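Local coordinates for hypothetical protein, similar to alpha-acetolactate decarboxylase (Staphylococcus aureus subsp. aureus, PDB 1XV2) that probably catalyses the zinc-dependent decarboxylation of alpha-acetolactate to acetoin, at residues G24-T27 with I28-L32. Residues are numbered along the deposited sequence; the frame is centred on the assembly and turned at random.
Sequences GTAT and INELL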
loop_
_atom_site.group_PDB
_atom_site.type_symbol
_atom_site.label_atom_id
_atom_site.label_comp_id
_atom_site.label_asym_id
_atom_site.label_seq_id
_atom_site.Cartn_x
_atom_site.Cartn_y
_atom_site.Cartn_z
ATOM N N GLY A 24 -18.265 -9.665 -2.431
ATOM C CA GLY A 24 -17.215 -10.654 -2.253
ATOM C C GLY A 24 -16.439 -10.702 -3.553
ATOM O O GLY A 24 -17.029 -10.906 -4.612
ATOM N N THR A 25 -15.125 -10.514 -3.492
ATOM C CA THR A 25 -14.321 -10.507 -4.709
ATOM C C THR A 25 -13.210 -11.543 -4.744
ATOM O O THR A 25 -12.506 -11.678 -5.745
ATOM C CB THR A 25 -13.706 -9.123 -4.927
ATOM O OG1 THR A 25 -12.952 -8.754 -3.765
ATOM C CG2 THR A 25 -14.797 -8.096 -5.164
ATOM N N ALA A 26 -13.041 -12.262 -3.641
ATOM C CA ALA A 26 -12.030 -13.306 -3.550
ATOM C C ALA A 26 -12.616 -14.460 -2.745
ATOM O O ALA A 26 -13.499 -14.268 -1.907
ATOM C CB ALA A 26 -10.768 -12.773 -2.883
ATOM N N THR A 27 -12.117 -15.659 -3.006
ATOM C CA THR A 27 -12.593 -16.858 -2.338
ATOM C C THR A 27 -11.744 -17.206 -1.113
ATOM O O THR A 27 -10.553 -16.898 -1.072
ATOM C CB THR A 27 -12.578 -18.033 -3.346
ATOM O OG1 THR A 27 -13.918 -18.318 -3.767
ATOM C CG2 THR A 27 -11.941 -19.262 -2.752
ATOM N N ILE A 28 -12.357 -17.842 -0.118
ATOM C CA ILE A 28 -11.625 -18.247 1.083
ATOM C C ILE A 28 -10.445 -19.126 0.675
ATOM O O ILE A 28 -9.323 -18.936 1.145
ATOM C CB ILE A 28 -12.522 -19.047 2.056
ATOM C CG1 ILE A 28 -13.477 -18.104 2.787
ATOM C CG2 ILE A 28 -11.656 -19.817 3.054
ATOM C CD1 ILE A 28 -12.780 -17.129 3.732
ATOM N N ASN A 29 -10.713 -20.089 -0.204
ATOM C CA ASN A 29 -9.687 -21.002 -0.696
ATOM C C ASN A 29 -8.547 -20.246 -1.373
ATOM O O ASN A 29 -7.378 -20.602 -1.216
ATOM C CB ASN A 29 -10.294 -22.003 -1.690
ATOM C CG ASN A 29 -11.149 -23.065 -1.013
ATOM O OD1 ASN A 29 -11.886 -23.795 -1.676
ATOM N ND2 ASN A 29 -11.046 -23.164 0.306
ATOM N N GLU A 30 -8.886 -19.206 -2.128
ATOM C CA GLU A 30 -7.870 -18.417 -2.815
ATOM C C GLU A 30 -6.985 -17.686 -1.802
ATOM O O GLU A 30 -5.775 -17.557 -1.996
ATOM C CB GLU A 30 -8.532 -17.411 -3.764
ATOM C CG GLU A 30 -9.492 -18.059 -4.755
ATOM C CD GLU A 30 -10.111 -17.066 -5.722
ATOM O OE1 GLU A 30 -10.544 -15.981 -5.280
ATOM O OE2 GLU A 30 -10.173 -17.383 -6.928
ATOM N N LEU A 31 -7.592 -17.213 -0.719
ATOM C CA LEU A 31 -6.845 -16.512 0.320
ATOM C C LEU A 31 -5.890 -17.468 1.039
ATOM O O LEU A 31 -4.738 -17.125 1.307
ATOM C CB LEU A 31 -7.810 -15.881 1.328
ATOM C CG LEU A 31 -8.037 -14.375 1.183
ATOM C CD1 LEU A 31 -6.771 -13.630 1.585
ATOM C CD2 LEU A 31 -8.425 -14.036 -0.245
ATOM N N LEU A 32 -6.375 -18.667 1.342
ATOM C CA LEU A 32 -5.568 -19.663 2.028
ATOM C C LEU A 32 -4.319 -20.031 1.240
ATOM O O LEU A 32 -3.350 -20.539 1.803
ATOM C CB LEU A 32 -6.405 -20.910 2.312
ATOM C CG LEU A 32 -7.357 -20.775 3.503
ATOM C CD1 LEU A 32 -8.180 -22.041 3.663
ATOM C CD2 LEU A 32 -6.541 -20.511 4.765
HETATM O O HOH W 1 -12.232 -14.872 -7.108
#
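Thr27 O accepts the amide of Leu31 at 3.0 Å from N to O, the first i to i+4 bond of a short helix that follows directly on strand 26-27. Thr27 is the N-cap residue, and Glu30, three residues on, returns its carboxylate to the Thr27 amide: this is the Glu-to-N-cap half of a capping box; the Thr27 side chain makes no reciprocal bond. Before the turn, Thr25 and Ala26 form a classic beta bulge opposite Val74 of strand 73-74, the partner strand in a two-stranded antiparallel sheet. Glu30 CG lies anti to its own carbonyl carbon (chi1 -55°), and the extended chain beyond it carries OE1 back past the helix start. Thr27 N donates to Glu30 OE1 at 2.8 Å in a nearly straight bond (161°), the donor lying above the carboxylate plane. A water also donates to this oxygen, 2.7 Å from Glu30 OE1, and through a weak second bond to Thr25 O it joins the bulge to the Glu30 carboxylate. On the way, Glu30 CG runs alongside the threonine, 3.4 Å from Thr27 CB. The Thr27 chi1 of -105° is unfavourable and puts CG2 only 2.9 Å from Asn29 N, so the modelled placement of its branches is doubtful. On the buried side, Ile28 and Leu31 touch Val74 and also Phe51 of strand 48-52, which places the helix against the seven-stranded mixed sheet; Leu31 also touches Tyr9. There the end of Leu31 comes back toward the strand, its CD2 methyl 3.7 Å from Ala26 CB.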